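Local coordinates for bifunctional GH43-CE protein (Bacteroides eggerthii, PDB 6MLY) that probably cleaves xylan-derived glycosides as a family 43 glycoside hydrolase, perhaps as a xylosidase, and also carries a carbohydrate esterase domain, at residues 42-47 and 56-61; 69-74 and 328-333; 95-100 and 110-115; 314-319 and 508-513. All coordinates share one frame; numbering follows the deposited sequence.

Contact 1 of 4, residues 42-47 and 56-61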
loop_
_atom_site.group_PDB
_atom_site.type_symbol
_atom_site.label_atom_id
_atom_site.label_comp_id
_atom_site.label_asym_id
_atom_site.label_seq_id
_atom_site.Cartn_x
_atom_site.Cartn_y
_atom_site.Cartn_z
ATOM N N TYR A 42 8.027 -32.077 7.876
ATOM C CA TYR A 42 8.390 -31.476 6.596
ATOM C C TYR A 42 9.346 -30.310 6.861
ATOM O O TYR A 42 9.236 -29.636 7.877
ATOM C CB TYR A 42 7.150 -30.996 5.840
ATOM C CG TYR A 42 6.185 -32.079 5.431
ATOM C CD1 TYR A 42 5.110 -32.417 6.236
ATOM C CD2 TYR A 42 6.333 -32.759 4.230
ATOM C CE1 TYR A 42 4.212 -33.407 5.867
ATOM C CE2 TYR A 42 5.444 -33.752 3.846
ATOM C CZ TYR A 42 4.383 -34.082 4.670
ATOM O OH TYR A 42 3.492 -35.050 4.308
ATOM N N TYR A 43 10.292 -30.090 5.946
ATOM C CA TYR A 43 11.238 -28.994 6.058
ATOM C C TYR A 43 11.373 -28.299 4.706
ATOM O O TYR A 43 11.145 -28.899 3.665
ATOM C CB TYR A 43 12.600 -29.489 6.543
ATOM C CG TYR A 43 12.658 -29.807 8.014
ATOM C CD1 TYR A 43 12.568 -28.799 8.961
ATOM C CD2 TYR A 43 12.819 -31.110 8.458
ATOM C CE1 TYR A 43 12.629 -29.078 10.316
ATOM C CE2 TYR A 43 12.882 -31.407 9.809
ATOM C CZ TYR A 43 12.783 -30.387 10.742
ATOM O OH TYR A 43 12.841 -30.672 12.074
ATOM N N MET A 44 11.769 -27.026 4.755
ATOM C CA MET A 44 11.777 -26.170 3.586
ATOM C C MET A 44 12.721 -24.984 3.823
ATOM O O MET A 44 12.522 -24.206 4.755
ATOM C CB MET A 44 10.362 -25.658 3.294
ATOM C CG MET A 44 10.316 -24.500 2.317
ATOM S SD MET A 44 8.951 -23.373 2.664
ATOM C CE MET A 44 9.828 -21.813 2.604
ATOM N N SER A 45 13.748 -24.880 2.965
ATOM C CA SER A 45 14.607 -23.700 2.855
ATOM C C SER A 45 13.956 -22.705 1.887
ATOM O O SER A 45 12.931 -23.000 1.274
ATOM C CB SER A 45 16.008 -24.083 2.425
ATOM O OG SER A 45 16.019 -24.550 1.087
ATOM N N SER A 46 14.560 -21.523 1.756
ATOM C CA SER A 46 13.877 -20.383 1.140
ATOM C C SER A 46 14.880 -19.286 0.769
ATOM O O SER A 46 16.028 -19.304 1.210
ATOM C CB SER A 46 12.821 -19.869 2.078
ATOM O OG SER A 46 11.800 -19.200 1.367
ATOM N N THR A 47 14.426 -18.338 -0.057
ATOM C CA THR A 47 15.222 -17.182 -0.479
ATOM C C THR A 47 14.684 -15.909 0.193
ATOM O O THR A 47 13.470 -15.658 0.197
ATOM C CB THR A 47 15.222 -17.037 -2.006
ATOM O OG1 THR A 47 15.757 -18.218 -2.603
ATOM C CG2 THR A 47 16.034 -15.855 -2.483
ATOM N N PRO A 56 16.168 -18.778 5.291
ATOM C CA PRO A 56 15.294 -19.262 6.360
ATOM C C PRO A 56 14.805 -20.698 6.129
ATOM O O PRO A 56 14.350 -21.026 5.034
ATOM C CB PRO A 56 14.102 -18.292 6.337
ATOM C CG PRO A 56 14.087 -17.733 4.932
ATOM C CD PRO A 56 15.527 -17.743 4.462
ATOM N N ILE A 57 14.900 -21.525 7.176
ATOM C CA ILE A 57 14.359 -22.878 7.177
ATOM C C ILE A 57 13.016 -22.841 7.911
ATOM O O ILE A 57 12.917 -22.241 8.974
ATOM C CB ILE A 57 15.331 -23.888 7.826
ATOM C CG1 ILE A 57 16.736 -23.814 7.218
ATOM C CG2 ILE A 57 14.768 -25.303 7.763
ATOM C CD1 ILE A 57 17.768 -23.187 8.123
ATOM N N MET A 58 12.011 -23.499 7.323
ATOM C CA MET A 58 10.658 -23.573 7.857
ATOM C C MET A 58 10.282 -25.039 8.093
ATOM O O MET A 58 10.584 -25.888 7.271
ATOM C CB MET A 58 9.651 -22.967 6.877
ATOM C CG MET A 58 9.836 -21.486 6.655
ATOM S SD MET A 58 8.457 -20.756 5.745
ATOM C CE MET A 58 9.132 -19.132 5.409
ATOM N N LYS A 59 9.589 -25.294 9.205
ATOM C CA LYS A 59 9.119 -26.622 9.585
ATOM C C LYS A 59 7.595 -26.678 9.427
ATOM O O LYS A 59 6.916 -25.678 9.637
ATOM C CB LYS A 59 9.544 -26.919 11.027
ATOM C CG LYS A 59 8.900 -28.136 11.679
ATOM C CD LYS A 59 9.250 -28.284 13.146
ATOM C CE LYS A 59 8.833 -29.622 13.723
ATOM N NZ LYS A 59 9.786 -30.102 14.753
ATOM N N SER A 60 7.076 -27.856 9.061
ATOM C CA SER A 60 5.635 -28.143 9.066
ATOM C C SER A 60 5.405 -29.622 9.397
ATOM O O SER A 60 6.323 -30.419 9.329
ATOM C CB SER A 60 4.986 -27.769 7.757
ATOM O OG SER A 60 3.571 -27.905 7.828
ATOM N N ASN A 61 4.169 -29.953 9.782
ATOM C CA ASN A 61 3.766 -31.318 10.110
ATOM C C ASN A 61 2.634 -31.787 9.180
ATOM O O ASN A 61 2.325 -32.983 9.150
ATOM C CB ASN A 61 3.363 -31.431 11.585
ATOM C CG ASN A 61 4.535 -31.715 12.501
ATOM O OD1 ASN A 61 5.188 -32.755 12.380
ATOM N ND2 ASN A 61 4.799 -30.810 13.430
#
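Tyr42 to Met44 pair with Met58 to Ser60 as the two inner strands of a four-stranded antiparallel sheet, consistent with a blade of the family 43 beta-propeller. Strand 34-38 flanks one of them and strand 66-71 the other.

The backbone ladder carries the polar part. Tyr42 and Ser60 form a hydrogen-bonded pair: Tyr42 N donates to Ser60 O at 2.8 Å, and Ser60 N returns the bond to Tyr42 O at 3.0 Å. Tyr43 and Lys59 are the non-hydrogen-bonded pair. The ladder resumes at Met44, whose O accepts from Met58 N at 2.7 Å; the return bond from Met44 N to Met58 O is bent to 123° and weak. CA-H...O contacts, among them Tyr43 CA to Met58 O, fill in between.

The side chains divide over the two faces. Tyr43 and Lys59 run alongside one another, with ring atom CE1 against Lys59 CB at 3.8 Å. An aromatic ring ending in a hydroxyl and a long aliphatic chain ending in an amine suit this place: their apolar lengths pack together, and both polar ends converge on Glu128, which takes a hydrogen bond from the tyrosine and a salt bridge from the lysine.

On the opposite face the unbranched methionines also lie side by side. Met44 sends CG away from its backbone N (chi1 166°) and then bends, whereas Met58 is extended beyond CG; their ends therefore meet, Met44 CE resting 3.6 Å from Met58 SD.

Contact 2 of 4, residues 69-74 and 328-333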
loop_
_atom_site.group_PDB
_atom_site.type_symbol
_atom_site.label_atom_id
_atom_site.label_comp_id
_atom_site.label_asym_id
_atom_site.label_seq_id
_atom_site.Cartn_x
_atom_site.Cartn_y
_atom_site.Cartn_z
ATOM N N VAL A 69 12.157 -21.929 11.997
ATOM C CA VAL A 69 12.849 -22.653 13.062
ATOM C C VAL A 69 14.327 -22.244 13.143
ATOM O O VAL A 69 14.902 -22.281 14.238
ATOM C CB VAL A 69 12.683 -24.174 12.891
ATOM C CG1 VAL A 69 11.226 -24.581 13.054
ATOM C CG2 VAL A 69 13.234 -24.680 11.562
ATOM N N ASN A 70 14.934 -21.861 12.010
ATOM C CA ASN A 70 16.371 -21.576 11.954
ATOM C C ASN A 70 16.703 -20.833 10.651
ATOM O O ASN A 70 15.901 -20.816 9.704
ATOM C CB ASN A 70 17.186 -22.872 12.088
ATOM C CG ASN A 70 18.630 -22.680 12.513
ATOM O OD1 ASN A 70 19.126 -21.559 12.614
ATOM N ND2 ASN A 70 19.317 -23.782 12.767
ATOM N N TYR A 71 17.894 -20.215 10.641
ATOM C CA TYR A 71 18.520 -19.624 9.465
ATOM C C TYR A 71 19.900 -20.261 9.249
ATOM O O TYR A 71 20.547 -20.697 10.204
ATOM C CB TYR A 71 18.645 -18.109 9.631
ATOM C CG TYR A 71 17.349 -17.352 9.495
ATOM C CD1 TYR A 71 16.479 -17.211 10.565
ATOM C CD2 TYR A 71 16.987 -16.771 8.291
ATOM C CE1 TYR A 71 15.285 -16.518 10.440
ATOM C CE2 TYR A 71 15.803 -16.064 8.153
ATOM C CZ TYR A 71 14.946 -15.935 9.230
ATOM O OH TYR A 71 13.774 -15.245 9.087
ATOM N N ALA A 72 20.349 -20.282 7.987
ATOM C CA ALA A 72 21.601 -20.922 7.587
ATOM C C ALA A 72 22.811 -20.079 8.013
ATOM O O ALA A 72 23.847 -20.640 8.402
ATOM C CB ALA A 72 21.613 -21.161 6.098
ATOM N N TYR A 73 22.695 -18.750 7.900
ATOM C CA TYR A 73 23.770 -17.840 8.301
ATOM C C TYR A 73 23.182 -16.536 8.849
ATOM O O TYR A 73 22.005 -16.269 8.678
ATOM C CB TYR A 73 24.726 -17.584 7.132
ATOM C CG TYR A 73 24.152 -16.795 5.980
ATOM C CD1 TYR A 73 24.052 -15.409 6.031
ATOM C CD2 TYR A 73 23.737 -17.433 4.821
ATOM C CE1 TYR A 73 23.535 -14.683 4.968
ATOM C CE2 TYR A 73 23.222 -16.720 3.750
ATOM C CZ TYR A 73 23.119 -15.341 3.824
ATOM O OH TYR A 73 22.613 -14.658 2.761
ATOM N N ASP A 74 24.052 -15.746 9.489
ATOM C CA ASP A 74 23.731 -14.469 10.123
ATOM C C ASP A 74 24.006 -13.330 9.134
ATOM O O ASP A 74 23.094 -12.583 8.779
ATOM C CB ASP A 74 24.529 -14.283 11.417
ATOM C CG ASP A 74 23.692 -14.363 12.680
ATOM O OD1 ASP A 74 23.667 -15.454 13.306
ATOM O OD2 ASP A 74 23.085 -13.314 13.045
ATOM N N LEU A 328 15.830 -11.613 19.092
ATOM C CA LEU A 328 14.912 -11.269 18.008
ATOM C C LEU A 328 14.274 -12.539 17.449
ATOM O O LEU A 328 14.947 -13.339 16.801
ATOM C CB LEU A 328 15.673 -10.512 16.913
ATOM C CG LEU A 328 16.060 -9.072 17.254
ATOM C CD1 LEU A 328 17.166 -8.573 16.337
ATOM C CD2 LEU A 328 14.855 -8.138 17.188
ATOM N N PRO A 329 12.956 -12.755 17.670
ATOM C CA PRO A 329 12.235 -13.862 17.039
ATOM C C PRO A 329 12.626 -14.063 15.568
ATOM O O PRO A 329 12.967 -13.108 14.869
ATOM C CB PRO A 329 10.769 -13.414 17.163
ATOM C CG PRO A 329 10.726 -12.615 18.448
ATOM C CD PRO A 329 12.084 -11.945 18.541
ATOM N N LEU A 330 12.545 -15.307 15.099
ATOM C CA LEU A 330 13.036 -15.659 13.766
ATOM C C LEU A 330 12.281 -14.857 12.695
ATOM O O LEU A 330 12.827 -14.582 11.623
ATOM C CB LEU A 330 12.883 -17.170 13.560
ATOM C CG LEU A 330 13.735 -18.037 14.486
ATOM C CD1 LEU A 330 13.136 -19.425 14.626
ATOM C CD2 LEU A 330 15.174 -18.114 13.992
ATOM N N VAL A 331 11.036 -14.473 13.006
ATOM C CA VAL A 331 10.175 -13.700 12.091
ATOM C C VAL A 331 10.891 -12.416 11.644
ATOM O O VAL A 331 10.571 -11.878 10.574
ATOM C CB VAL A 331 8.806 -13.373 12.720
ATOM C CG1 VAL A 331 7.995 -14.623 13.028
ATOM C CG2 VAL A 331 8.946 -12.505 13.960
ATOM N N TRP A 332 11.844 -11.941 12.461
ATOM C CA TRP A 332 12.619 -10.729 12.194
ATOM C C TRP A 332 13.817 -11.036 11.290
ATOM O O TRP A 332 14.528 -12.027 11.499
ATOM C CB TRP A 332 13.094 -10.087 13.502
ATOM C CG TRP A 332 12.011 -9.464 14.332
ATOM C CD1 TRP A 332 11.586 -9.874 15.560
ATOM C CD2 TRP A 332 11.236 -8.298 14.011
ATOM N NE1 TRP A 332 10.601 -9.051 16.025
ATOM C CE2 TRP A 332 10.364 -8.073 15.098
ATOM C CE3 TRP A 332 11.185 -7.426 12.918
ATOM C CZ2 TRP A 332 9.458 -7.013 15.119
ATOM C CZ3 TRP A 332 10.292 -6.373 12.940
ATOM C CH2 TRP A 332 9.439 -6.177 14.025
ATOM N N GLN A 333 14.022 -10.163 10.292
ATOM C CA GLN A 333 15.235 -10.106 9.471
ATOM C C GLN A 333 15.535 -8.628 9.170
ATOM O O GLN A 333 14.635 -7.877 8.798
ATOM C CB GLN A 333 15.083 -10.891 8.158
ATOM C CG GLN A 333 14.342 -12.223 8.269
ATOM C CD GLN A 333 14.301 -12.980 6.959
ATOM O OE1 GLN A 333 15.047 -12.683 6.032
ATOM N NE2 GLN A 333 13.432 -13.978 6.870
#
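This is an interdomain contact, made largely by Tyr71 against Leu330 and Gln333: the last strand of a four-stranded propeller sheet in the family 43 domain meets a loop of the concanavalin A-like domain. That loop folds as a type I beta turn from Pro329 to Trp332, closed by the bond from Trp332 N to Pro329 O, and runs on into strand 333-335.

Tyr71 is buried and spans the seam. Its CG stands beside the backbone N and opposite the carbonyl carbon (chi1 -74°), which sends the ring out from the strand toward the turn. A hydroxyl at the tip of a long ring suits this place, because it lets Tyr71 reach across the seam and donate to the turn carbonyl Leu330 O at 2.8 Å. Gln333 comes to the ring edge with its amide almost perpendicular to the ring, planes 83° apart, and NE2 lies 2.6 Å from Tyr71 OH.

Leu330 supplies the apolar half, its side chain sliding past the tyrosine in the opposite direction. Its two methyls serve different targets: CD2 sits in the plane of the Tyr71 ring, 3.8 Å from CD1 of Tyr71, while Leu330 CD1 rests on Val69 O. The backbone O of Tyr71 accepts from Trp132 NE1.

Such a mixed seam, apolar packing around one buried hydroxyl, joins the family 43 propeller to the concanavalin A-like beta-sandwich that follows it.

Contact 3 of 4, residues 95-100 and 110-115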
loop_
_atom_site.group_PDB
_atom_site.type_symbol
_atom_site.label_atom_id
_atom_site.label_comp_id
_atom_site.label_asym_id
_atom_site.label_seq_id
_atom_site.Cartn_x
_atom_site.Cartn_y
_atom_site.Cartn_z
ATOM N N SER A 95 21.754 -14.022 -1.136
ATOM C CA SER A 95 21.552 -15.461 -1.147
ATOM C C SER A 95 20.279 -15.812 -1.925
ATOM O O SER A 95 19.193 -15.419 -1.545
ATOM C CB SER A 95 21.518 -16.027 0.249
ATOM O OG SER A 95 20.385 -15.576 0.968
ATOM N N TRP A 96 20.452 -16.599 -2.991
ATOM C CA TRP A 96 19.393 -16.971 -3.933
ATOM C C TRP A 96 18.913 -18.410 -3.660
ATOM O O TRP A 96 19.048 -18.911 -2.530
ATOM C CB TRP A 96 19.909 -16.741 -5.366
ATOM C CG TRP A 96 19.571 -15.379 -5.893
ATOM C CD1 TRP A 96 19.271 -14.279 -5.149
ATOM C CD2 TRP A 96 19.487 -14.966 -7.270
ATOM N NE1 TRP A 96 18.993 -13.220 -5.964
ATOM C CE2 TRP A 96 19.122 -13.605 -7.268
ATOM C CE3 TRP A 96 19.681 -15.605 -8.501
ATOM C CZ2 TRP A 96 18.952 -12.871 -8.442
ATOM C CZ3 TRP A 96 19.508 -14.882 -9.661
ATOM C CH2 TRP A 96 19.151 -13.533 -9.630
ATOM N N ALA A 97 18.295 -19.041 -4.673
ATOM C CA ALA A 97 17.709 -20.382 -4.581
ATOM C C ALA A 97 18.678 -21.341 -3.885
ATOM O O ALA A 97 19.850 -21.423 -4.240
ATOM C CB ALA A 97 17.346 -20.889 -5.955
ATOM N N SER A 98 18.151 -22.055 -2.886
ATOM C CA SER A 98 18.899 -22.968 -2.061
ATOM C C SER A 98 18.458 -24.396 -2.384
ATOM O O SER A 98 17.449 -24.605 -3.053
ATOM C CB SER A 98 18.724 -22.650 -0.591
ATOM O OG SER A 98 17.371 -22.791 -0.184
ATOM N N CYS A 99 19.244 -25.356 -1.891
ATOM C CA CYS A 99 19.009 -26.776 -2.063
ATOM C C CYS A 99 19.031 -27.427 -0.676
ATOM O O CYS A 99 20.030 -27.307 0.035
ATOM C CB CYS A 99 20.077 -27.372 -2.972
ATOM S SG CYS A 99 19.714 -29.055 -3.531
ATOM N N LEU A 100 17.922 -28.073 -0.290
ATOM C CA LEU A 100 17.790 -28.708 1.031
ATOM C C LEU A 100 17.650 -30.228 0.865
ATOM O O LEU A 100 16.741 -30.692 0.175
ATOM C CB LEU A 100 16.575 -28.115 1.754
ATOM C CG LEU A 100 16.215 -28.767 3.090
ATOM C CD1 LEU A 100 17.352 -28.639 4.091
ATOM C CD2 LEU A 100 14.933 -28.173 3.654
ATOM N N SER A 110 22.407 -25.896 0.821
ATOM C CA SER A 110 23.298 -25.122 -0.042
ATOM C C SER A 110 22.589 -23.855 -0.536
ATOM O O SER A 110 21.379 -23.855 -0.718
ATOM C CB SER A 110 23.774 -25.945 -1.208
ATOM O OG SER A 110 22.786 -26.003 -2.227
ATOM N N THR A 111 23.371 -22.792 -0.756
ATOM C CA THR A 111 22.960 -21.659 -1.576
ATOM C C THR A 111 24.190 -21.059 -2.268
ATOM O O THR A 111 25.327 -21.444 -1.988
ATOM C CB THR A 111 22.204 -20.603 -0.757
ATOM O OG1 THR A 111 21.696 -19.629 -1.669
ATOM C CG2 THR A 111 23.060 -19.910 0.280
ATOM N N PHE A 112 23.922 -20.105 -3.165
ATOM C CA PHE A 112 24.920 -19.327 -3.899
ATOM C C PHE A 112 24.537 -17.846 -3.807
ATOM O O PHE A 112 23.434 -17.519 -3.358
ATOM C CB PHE A 112 24.983 -19.770 -5.363
ATOM C CG PHE A 112 23.713 -19.513 -6.135
ATOM C CD1 PHE A 112 23.625 -18.455 -7.025
ATOM C CD2 PHE A 112 22.596 -20.313 -5.951
ATOM C CE1 PHE A 112 22.450 -18.208 -7.719
ATOM C CE2 PHE A 112 21.422 -20.063 -6.645
ATOM C CZ PHE A 112 21.351 -19.014 -7.530
ATOM N N ALA A 113 25.438 -16.963 -4.250
ATOM C CA ALA A 113 25.169 -15.526 -4.259
ATOM C C ALA A 113 26.107 -14.806 -5.235
ATOM O O ALA A 113 27.327 -14.955 -5.156
ATOM C CB ALA A 113 25.309 -14.970 -2.862
ATOM N N GLN A 114 25.505 -13.995 -6.117
ATOM C CA GLN A 114 26.207 -13.107 -7.055
ATOM C C GLN A 114 26.837 -11.928 -6.300
ATOM O O GLN A 114 27.763 -11.301 -6.804
ATOM C CB GLN A 114 25.245 -12.606 -8.133
ATOM C CG GLN A 114 24.662 -13.728 -8.978
ATOM C CD GLN A 114 23.615 -13.238 -9.945
ATOM O OE1 GLN A 114 23.929 -12.720 -11.014
ATOM N NE2 GLN A 114 22.354 -13.412 -9.576
ATOM N N THR A 115 26.331 -11.646 -5.093
ATOM C CA THR A 115 26.894 -10.636 -4.197
ATOM C C THR A 115 28.384 -10.900 -3.923
ATOM O O THR A 115 29.114 -9.948 -3.662
ATOM C CB THR A 115 26.093 -10.561 -2.890
ATOM O OG1 THR A 115 24.757 -10.181 -3.225
ATOM C CG2 THR A 115 26.667 -9.580 -1.890
#
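Cys99 and Ser110 form an antiparallel hydrogen-bonded pair of the hairpin 99-103/106-113, with Cys99 N to Ser110 O and Ser110 N to Cys99 O both at 2.9 Å, and the chain ahead of Cys99 follows its partner less regularly. It is caught again at Trp96, where N donates to Phe112 O at 3.1 Å.

Trp96 and Phe112 then meet obliquely. The phenylalanine CG lies between its own backbone N and carbonyl carbon (chi1 64°), which brings the ring back across the opposing chain, and Trp96 CB sits over its face, 3.9 Å from the ring centroid. The small Ala97 touches the same ring through CB. Gln114 reaches the indole with its amide plane 76° from the ring: NE2 stands 3.1 Å above the Trp96 plane, toward the rim of one face, while the indole NE1 is bound to Gly92 O.

Short hydroxyl side chains tie the hairpin to its surroundings, Ser110 OG bonding to His144 NE2 and Ser98 OG to Ser45 OG. Within the contact, Thr111 OG1 lies 2.9 Å from Trp96 O.

Trp96 also lies beside a bound ethanediol, probably a crystallisation component. Phe112 touches Asp143, predicted to modulate the pKa of the proton donor, which suggests that this end of the hairpin borders the active-site pocket of a family 43 propeller.

Contact 4 of 4, residues 314-319 and 508-513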
loop_
_atom_site.group_PDB
_atom_site.type_symbol
_atom_site.label_atom_id
_atom_site.label_comp_id
_atom_site.label_asym_id
_atom_site.label_seq_id
_atom_site.Cartn_x
_atom_site.Cartn_y
_atom_site.Cartn_z
ATOM N N VAL A 314 5.056 -14.497 10.502
ATOM C CA VAL A 314 5.024 -13.121 11.051
ATOM C C VAL A 314 4.381 -13.181 12.439
ATOM O O VAL A 314 3.383 -13.870 12.621
ATOM C CB VAL A 314 4.254 -12.147 10.139
ATOM C CG1 VAL A 314 4.977 -11.898 8.827
ATOM C CG2 VAL A 314 2.831 -12.612 9.877
ATOM N N ALA A 315 4.964 -12.466 13.404
ATOM C CA ALA A 315 4.428 -12.417 14.760
ATOM C C ALA A 315 4.598 -11.009 15.346
ATOM O O ALA A 315 5.504 -10.273 14.945
ATOM C CB ALA A 315 5.106 -13.457 15.609
ATOM N N SER A 316 3.706 -10.648 16.281
ATOM C CA SER A 316 3.833 -9.433 17.099
ATOM C C SER A 316 5.012 -9.606 18.061
ATOM O O SER A 316 5.391 -10.742 18.358
ATOM C CB SER A 316 2.560 -9.147 17.864
ATOM O OG SER A 316 1.458 -8.976 16.986
ATOM N N ASP A 317 5.577 -8.488 18.535
ATOM C CA ASP A 317 6.680 -8.504 19.497
ATOM C C ASP A 317 6.496 -7.368 20.503
ATOM O O ASP A 317 6.506 -6.202 20.129
ATOM C CB ASP A 317 8.043 -8.378 18.805
ATOM C CG ASP A 317 9.203 -9.006 19.567
ATOM O OD1 ASP A 317 9.025 -9.347 20.758
ATOM O OD2 ASP A 317 10.282 -9.161 18.961
ATOM N N ASP A 318 6.354 -7.734 21.781
ATOM C CA ASP A 318 6.197 -6.781 22.880
ATOM C C ASP A 318 7.573 -6.258 23.320
ATOM O O ASP A 318 7.658 -5.376 24.184
ATOM C CB ASP A 318 5.423 -7.409 24.047
ATOM C CG ASP A 318 6.095 -8.608 24.702
ATOM O OD1 ASP A 318 7.107 -9.090 24.160
ATOM O OD2 ASP A 318 5.597 -9.055 25.754
ATOM N N PHE A 319 8.639 -6.822 22.732
ATOM C CA PHE A 319 10.043 -6.485 23.005
ATOM C C PHE A 319 10.363 -6.709 24.490
ATOM O O PHE A 319 11.201 -6.013 25.071
ATOM C CB PHE A 319 10.365 -5.078 22.494
ATOM C CG PHE A 319 10.362 -4.963 20.990
ATOM C CD1 PHE A 319 11.245 -5.705 20.221
ATOM C CD2 PHE A 319 9.474 -4.123 20.337
ATOM C CE1 PHE A 319 11.240 -5.609 18.838
ATOM C CE2 PHE A 319 9.471 -4.025 18.953
ATOM C CZ PHE A 319 10.356 -4.765 18.207
ATOM N N PHE A 508 5.814 -4.110 18.249
ATOM C CA PHE A 508 5.281 -4.224 16.899
ATOM C C PHE A 508 4.104 -5.199 16.957
ATOM O O PHE A 508 4.164 -6.197 17.659
ATOM C CB PHE A 508 6.351 -4.687 15.907
ATOM C CG PHE A 508 5.830 -5.049 14.537
ATOM C CD1 PHE A 508 5.776 -4.106 13.521
ATOM C CD2 PHE A 508 5.388 -6.333 14.261
ATOM C CE1 PHE A 508 5.291 -4.438 12.265
ATOM C CE2 PHE A 508 4.906 -6.664 13.005
ATOM C CZ PHE A 508 4.853 -5.715 12.009
ATOM N N LYS A 509 3.031 -4.874 16.235
ATOM C CA LYS A 509 1.815 -5.667 16.244
ATOM C C LYS A 509 1.383 -5.879 14.795
ATOM O O LYS A 509 1.409 -4.935 14.010
ATOM C CB LYS A 509 0.723 -4.970 17.064
ATOM C CG LYS A 509 -0.132 -5.892 17.923
ATOM C CD LYS A 509 -1.560 -6.033 17.445
ATOM C CE LYS A 509 -2.408 -4.835 17.795
ATOM N NZ LYS A 509 -3.846 -5.135 17.609
ATOM N N ILE A 510 1.014 -7.121 14.463
ATOM C CA ILE A 510 0.575 -7.485 13.122
ATOM C C ILE A 510 -0.655 -8.392 13.230
ATOM O O ILE A 510 -0.708 -9.290 14.078
ATOM C CB ILE A 510 1.711 -8.143 12.315
ATOM C CG1 ILE A 510 1.329 -8.303 10.841
ATOM C CG2 ILE A 510 2.136 -9.468 12.936
ATOM C CD1 ILE A 510 2.479 -8.683 9.943
ATOM N N GLU A 511 -1.618 -8.152 12.332
ATOM C CA GLU A 511 -2.903 -8.840 12.309
ATOM C C GLU A 511 -3.343 -9.031 10.851
ATOM O O GLU A 511 -3.018 -8.222 9.981
ATOM C CB GLU A 511 -3.925 -8.056 13.138
ATOM C CG GLU A 511 -3.929 -6.560 12.854
ATOM C CD GLU A 511 -4.582 -5.691 13.916
ATOM O OE1 GLU A 511 -4.890 -6.211 15.010
ATOM O OE2 GLU A 511 -4.770 -4.484 13.646
ATOM N N ASP A 512 -4.073 -10.125 10.601
ATOM C CA ASP A 512 -4.535 -10.503 9.255
ATOM C C ASP A 512 -5.922 -9.899 9.001
ATOM O O ASP A 512 -6.559 -10.201 7.988
ATOM C CB ASP A 512 -4.538 -12.024 9.059
ATOM C CG ASP A 512 -5.246 -12.812 10.151
ATOM O OD1 ASP A 512 -6.418 -12.500 10.445
ATOM O OD2 ASP A 512 -4.616 -13.743 10.694
ATOM N N LYS A 513 -6.378 -9.067 9.941
ATOM C CA LYS A 513 -7.567 -8.256 9.781
ATOM C C LYS A 513 -7.197 -6.981 9.009
ATOM O O LYS A 513 -6.019 -6.693 8.770
ATOM C CB LYS A 513 -8.172 -7.936 11.153
#
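Asp317 and Phe508 join their backbones in one antiparallel hydrogen-bonded pair, with Asp317 N on Phe508 O at 2.8 Å and Phe508 N on Asp317 O at 2.9 Å. One step along, a side chain takes over from the backbone: Ser316 OG accepts from Ile510 N at 3.2 Å, nearly straight at 164°. Serine suits this spot because its short hydroxyl, held beside its own backbone N (chi1 -59°), reaches across to the strand and can stand in for a backbone carbonyl. Ile510 closes the apolar end. Its CD1 meets Val314 CB at 3.9 Å, the two branched side chains crossing at about a right angle, while CG2 packs on the backbone of Ala315. At the other end Phe319 brings ring atom CE2 to 3.7 Å from Phe508 N.

A second shell fixes Asp317. Its OD1 accepts from Phe319 N in an Asx turn, approached from above the carboxylate plane, and also forms a salt bridge with Arg321; OD2 takes the indole N-H of Trp332. With two oxygens serving three donors, an aspartate can hold the turn, and the nearby positive charge would favour its ionised form. Trp332 also packs edge-to-face with the Phe508 ring, tying both partners together.

Lys509 and Glu511, on the solvent side, pair as a salt bridge at 3.0 Å between NZ and OE1. Phe508 and Ile510 point inward instead, onto strands 370-373 and 488-491 of the facing sheet, and Glu511 bonds through its backbone to strand 378-386, the neighbour of strand 502-511 in its own sheet.

Contacts 1 and 3 lie buried within the family 43 domain, touching through Ser45 and Ser98; contact 1 rests on a backbone ladder, contact 3 on one firm pair and one further bond, with aromatic packing, beside the predicted catalytic site. Contact 2 shares a sheet with contact 1, since strands 56-60 and 66-71 are neighbours, but it reaches a second domain through a side chain bonded to a turn carbonyl and is only partly buried. Contact 4, mostly buried within that second domain, combines one backbone bridge with an Asx turn and a surface salt bridge. Trp332, from the loop of contact 2, bonds to Asp317 and packs on Phe508, linking seam and sandwich.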